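Local coordinates for protein tRNA (guanine(6)-N2)-methyltransferase (Thermus thermophilus, PDB 3TMA) that transfers a methyl group from S-adenosyl-L-methionine to the N2 atom of guanosine 6 in tRNA, at residues D200-F211 and F270-P281. Numbering follows the deposited sequence.
Sequences DARPGMRVLDPF and FPEVDRILANPP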
loop_
_atom_site.group_PDB
_atom_site.type_symbol
_atom_site.label_atom_id
_atom_site.label_comp_id
_atom_site.label_asym_id
_atom_site.label_seq_id
_atom_site.Cartn_x
_atom_site.Cartn_y
_atom_site.Cartn_z
ATOM N N ASP A 200 1.035 -15.439 4.993
ATOM C CA ASP A 200 1.483 -15.756 6.345
ATOM C C ASP A 200 2.966 -16.159 6.307
ATOM O O ASP A 200 3.336 -17.198 6.820
ATOM C CB ASP A 200 0.627 -16.896 6.923
ATOM C CG ASP A 200 0.881 -17.132 8.418
ATOM O OD1 ASP A 200 0.872 -18.313 8.848
ATOM O OD2 ASP A 200 1.129 -16.147 9.149
ATOM N N ALA A 201 3.798 -15.374 5.627
ATOM C CA ALA A 201 5.252 -15.590 5.654
ATOM C C ALA A 201 5.846 -15.059 6.983
ATOM O O ALA A 201 5.502 -13.963 7.395
ATOM C CB ALA A 201 5.901 -14.865 4.516
ATOM N N ARG A 202 6.756 -15.814 7.596
ATOM C CA ARG A 202 7.356 -15.449 8.883
ATOM C C ARG A 202 8.863 -15.646 8.808
ATOM O O ARG A 202 9.334 -16.475 8.032
ATOM C CB ARG A 202 6.787 -16.334 9.989
ATOM C CG ARG A 202 5.335 -15.966 10.315
ATOM C CD ARG A 202 4.879 -16.709 11.543
ATOM N NE ARG A 202 4.836 -18.150 11.313
ATOM C CZ ARG A 202 3.818 -18.775 10.727
ATOM N NH1 ARG A 202 2.783 -18.071 10.284
ATOM N NH2 ARG A 202 3.833 -20.094 10.576
ATOM N N PRO A 203 9.630 -14.895 9.627
ATOM C CA PRO A 203 11.094 -15.006 9.635
ATOM C C PRO A 203 11.580 -16.455 9.751
ATOM O O PRO A 203 11.106 -17.202 10.617
ATOM C CB PRO A 203 11.492 -14.205 10.894
ATOM C CG PRO A 203 10.424 -13.133 10.953
ATOM C CD PRO A 203 9.154 -13.875 10.591
ATOM N N GLY A 204 12.523 -16.845 8.897
ATOM C CA GLY A 204 13.017 -18.221 8.902
ATOM C C GLY A 204 12.467 -19.029 7.712
ATOM O O GLY A 204 13.042 -20.033 7.366
ATOM N N MET A 205 11.324 -18.619 7.134
ATOM C CA MET A 205 10.742 -19.301 5.975
ATOM C C MET A 205 11.456 -18.951 4.682
ATOM O O MET A 205 12.033 -17.863 4.536
ATOM C CB MET A 205 9.249 -18.992 5.820
ATOM C CG MET A 205 8.392 -19.602 6.910
ATOM S SD MET A 205 6.681 -19.133 6.556
ATOM C CE MET A 205 5.870 -19.732 8.042
ATOM N N ARG A 206 11.511 -19.936 3.786
ATOM C CA ARG A 206 12.081 -19.769 2.439
ATOM C C ARG A 206 11.036 -19.135 1.544
ATOM O O ARG A 206 9.880 -19.601 1.497
ATOM C CB ARG A 206 12.467 -21.153 1.861
ATOM C CG ARG A 206 13.606 -21.880 2.656
ATOM C CD ARG A 206 13.576 -23.413 2.370
ATOM N NE ARG A 206 12.303 -24.003 2.778
ATOM C CZ ARG A 206 11.935 -25.257 2.542
ATOM N NH1 ARG A 206 10.752 -25.706 2.972
ATOM N NH2 ARG A 206 12.777 -26.084 1.939
ATOM N N VAL A 207 11.415 -18.120 0.773
ATOM C CA VAL A 207 10.387 -17.376 0.016
ATOM C C VAL A 207 10.862 -17.271 -1.419
ATOM O O VAL A 207 12.076 -17.028 -1.634
ATOM C CB VAL A 207 10.247 -15.929 0.564
ATOM C CG1 VAL A 207 9.318 -15.070 -0.368
ATOM C CG2 VAL A 207 9.691 -15.970 1.971
ATOM N N LEU A 208 9.958 -17.476 -2.391
ATOM C CA LEU A 208 10.326 -17.295 -3.808
ATOM C C LEU A 208 9.469 -16.194 -4.439
ATOM O O LEU A 208 8.241 -16.195 -4.289
ATOM C CB LEU A 208 10.152 -18.594 -4.608
ATOM C CG LEU A 208 10.132 -18.496 -6.152
ATOM C CD1 LEU A 208 11.548 -18.122 -6.699
ATOM C CD2 LEU A 208 9.621 -19.852 -6.746
ATOM N N ASP A 209 10.127 -15.289 -5.171
ATOM C CA ASP A 209 9.441 -14.276 -6.038
ATOM C C ASP A 209 9.652 -14.663 -7.533
ATOM O O ASP A 209 10.702 -14.378 -8.117
ATOM C CB ASP A 209 10.062 -12.921 -5.711
ATOM C CG ASP A 209 9.590 -11.797 -6.638
ATOM O OD1 ASP A 209 8.663 -12.034 -7.475
ATOM O OD2 ASP A 209 10.170 -10.669 -6.511
ATOM N N PRO A 210 8.685 -15.376 -8.147
ATOM C CA PRO A 210 8.996 -16.001 -9.440
ATOM C C PRO A 210 8.878 -15.077 -10.659
ATOM O O PRO A 210 9.342 -15.452 -11.750
ATOM C CB PRO A 210 7.994 -17.164 -9.511
ATOM C CG PRO A 210 6.742 -16.634 -8.762
ATOM C CD PRO A 210 7.341 -15.745 -7.648
ATOM N N PHE A 211 8.276 -13.884 -10.490
ATOM C CA PHE A 211 8.247 -12.884 -11.580
ATOM C C PHE A 211 8.810 -11.593 -11.021
ATOM O O PHE A 211 8.060 -10.654 -10.719
ATOM C CB PHE A 211 6.801 -12.618 -12.078
ATOM C CG PHE A 211 6.081 -13.856 -12.553
ATOM C CD1 PHE A 211 6.219 -14.283 -13.860
ATOM C CD2 PHE A 211 5.249 -14.584 -11.689
ATOM C CE1 PHE A 211 5.558 -15.455 -14.330
ATOM C CE2 PHE A 211 4.600 -15.780 -12.130
ATOM C CZ PHE A 211 4.742 -16.181 -13.474
ATOM N N PHE A 270 14.998 -23.329 -9.060
ATOM C CA PHE A 270 14.825 -23.081 -7.621
ATOM C C PHE A 270 14.553 -24.353 -6.849
ATOM O O PHE A 270 13.844 -25.222 -7.344
ATOM C CB PHE A 270 13.649 -22.074 -7.389
ATOM C CG PHE A 270 13.889 -20.724 -8.049
ATOM C CD1 PHE A 270 14.944 -19.906 -7.604
ATOM C CD2 PHE A 270 13.159 -20.338 -9.170
ATOM C CE1 PHE A 270 15.229 -18.685 -8.219
ATOM C CE2 PHE A 270 13.392 -19.078 -9.785
ATOM C CZ PHE A 270 14.453 -18.254 -9.302
ATOM N N PRO A 271 14.956 -24.385 -5.575
ATOM C CA PRO A 271 14.678 -25.517 -4.700
ATOM C C PRO A 271 13.308 -25.370 -4.034
ATOM O O PRO A 271 12.591 -24.360 -4.260
ATOM C CB PRO A 271 15.796 -25.417 -3.655
ATOM C CG PRO A 271 15.987 -23.951 -3.489
ATOM C CD PRO A 271 15.774 -23.351 -4.891
ATOM N N GLU A 272 12.945 -26.336 -3.195
ATOM C CA GLU A 272 11.687 -26.215 -2.442
ATOM C C GLU A 272 11.710 -24.916 -1.591
ATOM O O GLU A 272 12.775 -24.527 -1.083
ATOM C CB GLU A 272 11.527 -27.395 -1.502
ATOM C CG GLU A 272 10.282 -27.289 -0.602
ATOM C CD GLU A 272 10.145 -28.494 0.317
ATOM O OE1 GLU A 272 10.776 -28.507 1.416
ATOM O OE2 GLU A 272 9.429 -29.437 -0.082
ATOM N N VAL A 273 10.549 -24.294 -1.414
ATOM C CA VAL A 273 10.409 -23.117 -0.561
ATOM C C VAL A 273 9.119 -23.242 0.272
ATOM O O VAL A 273 8.363 -24.211 0.100
ATOM C CB VAL A 273 10.352 -21.772 -1.399
ATOM C CG1 VAL A 273 11.642 -21.523 -2.156
ATOM C CG2 VAL A 273 9.144 -21.754 -2.315
ATOM N N ASP A 274 8.859 -22.283 1.169
ATOM C CA ASP A 274 7.654 -22.369 2.011
ATOM C C ASP A 274 6.533 -21.497 1.453
ATOM O O ASP A 274 5.372 -21.758 1.734
ATOM C CB ASP A 274 7.959 -21.920 3.437
ATOM C CG ASP A 274 8.942 -22.854 4.137
ATOM O OD1 ASP A 274 8.549 -24.013 4.373
ATOM O OD2 ASP A 274 10.098 -22.446 4.410
ATOM N N ARG A 275 6.915 -20.381 0.817
ATOM C CA ARG A 275 5.971 -19.349 0.397
ATOM C C ARG A 275 6.382 -18.842 -0.970
ATOM O O ARG A 275 7.577 -18.632 -1.235
ATOM C CB ARG A 275 5.983 -18.148 1.392
ATOM C CG ARG A 275 5.533 -18.469 2.862
ATOM C CD ARG A 275 4.086 -19.040 2.842
ATOM N NE ARG A 275 3.565 -19.231 4.207
ATOM C CZ ARG A 275 3.609 -20.382 4.866
ATOM N NH1 ARG A 275 4.156 -21.468 4.308
ATOM N NH2 ARG A 275 3.092 -20.453 6.078
ATOM N N ILE A 276 5.406 -18.656 -1.854
ATOM C CA ILE A 276 5.676 -18.119 -3.199
ATOM C C ILE A 276 4.764 -16.903 -3.380
ATOM O O ILE A 276 3.559 -16.972 -3.109
ATOM C CB ILE A 276 5.362 -19.184 -4.296
ATOM C CG1 ILE A 276 6.272 -20.401 -4.077
ATOM C CG2 ILE A 276 5.537 -18.605 -5.719
ATOM C CD1 ILE A 276 6.011 -21.562 -5.108
ATOM N N LEU A 277 5.359 -15.759 -3.710
ATOM C CA LEU A 277 4.591 -14.513 -3.817
ATOM C C LEU A 277 4.673 -14.071 -5.270
ATOM O O LEU A 277 5.756 -13.746 -5.744
ATOM C CB LEU A 277 5.232 -13.420 -2.920
ATOM C CG LEU A 277 5.587 -13.886 -1.495
ATOM C CD1 LEU A 277 6.324 -12.762 -0.707
ATOM C CD2 LEU A 277 4.333 -14.341 -0.730
ATOM N N ALA A 278 3.554 -14.123 -5.983
ATOM C CA ALA A 278 3.616 -14.175 -7.458
ATOM C C ALA A 278 2.767 -13.051 -8.073
ATOM O O ALA A 278 1.594 -12.886 -7.722
ATOM C CB ALA A 278 3.158 -15.502 -7.938
ATOM N N ASN A 279 3.380 -12.294 -8.987
ATOM C CA ASN A 279 2.729 -11.197 -9.671
ATOM C C ASN A 279 2.970 -11.446 -11.172
ATOM O O ASN A 279 3.891 -10.884 -11.759
ATOM C CB ASN A 279 3.398 -9.897 -9.217
ATOM C CG ASN A 279 2.955 -8.695 -9.983
ATOM O OD1 ASN A 279 1.790 -8.563 -10.346
ATOM N ND2 ASN A 279 3.900 -7.779 -10.227
ATOM N N PRO A 280 2.171 -12.327 -11.788
ATOM C CA PRO A 280 2.421 -12.708 -13.208
ATOM C C PRO A 280 2.210 -11.528 -14.168
ATOM O O PRO A 280 1.451 -10.632 -13.840
ATOM C CB PRO A 280 1.347 -13.770 -13.491
ATOM C CG PRO A 280 0.913 -14.271 -12.152
ATOM C CD PRO A 280 1.176 -13.178 -11.125
ATOM N N PRO A 281 2.834 -11.546 -15.370
ATOM C CA PRO A 281 2.616 -10.420 -16.284
ATOM C C PRO A 281 1.148 -10.344 -16.733
ATOM O O PRO A 281 0.448 -11.375 -16.697
ATOM C CB PRO A 281 3.497 -10.780 -17.487
ATOM C CG PRO A 281 3.490 -12.250 -17.485
ATOM C CD PRO A 281 3.609 -12.618 -16.024
HETATM O O HOH W 1 14.779 -25.796 -0.125
HETATM O O HOH W 2 6.250 -12.376 -8.694
HETATM O O HOH W 3 6.800 -8.099 -9.572
#
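Asp274 OD2 accepts two hydrogen bonds from Arg206: the backbone N, 2.9 Å away and nearly straight at 169°, comes in on the anti lone pair, while NE reaches the same oxygen from above the carboxylate plane. The neighbouring OD1 accepts from Arg206 NH1 at 3.1 Å, so the guanidinium grips the carboxylate side-on. A bend in the arginine chain (chi3 -60°) brings its outer end over to Glu272, whose OE1 sits at the guanidinium edge and accepts from both NH1 and NH2. With a salt bridge to each acid and a water linking NH2 to Glu272 O, the rotation of the guanidinium is well fixed. Arg206 O is also shared, between the N atoms of Asp274 and Arg275, and from there the parallel ladder runs on through Leu208 N to Arg275 O (2.9 Å) and Leu277 N to Leu208 O.

Strands 207-209 and 275-278 are neighbours in the middle of the Rossmann-fold methyltransferase sheet. On one face of the sheet, Leu208 CD1 stands over the centre of the Phe270 ring in a CH-pi contact, 3.6 Å from the centroid. On the other, the Arg275 side chain folds back at chi2 (-59°), placing one face of its guanidinium against Met205 SD; NH1 bonds firmly to Asp274 O, and NE and NH2 make weak bonds to Asp200 O.

Past the strand ends, at the predicted S-adenosyl-L-methionine site, Pro280 CA lies over the Phe211 ring, 3.8 Å from its centroid. One water joins Asp209 OD1, Phe211 N and Asn279 N, while Asp209 OD2 is held by the hydroxyl of Thr212; another water bridges Phe211 O and Asn279 ND2, tying the probable cofactor-binding asparagine to the loop after strand 207-209.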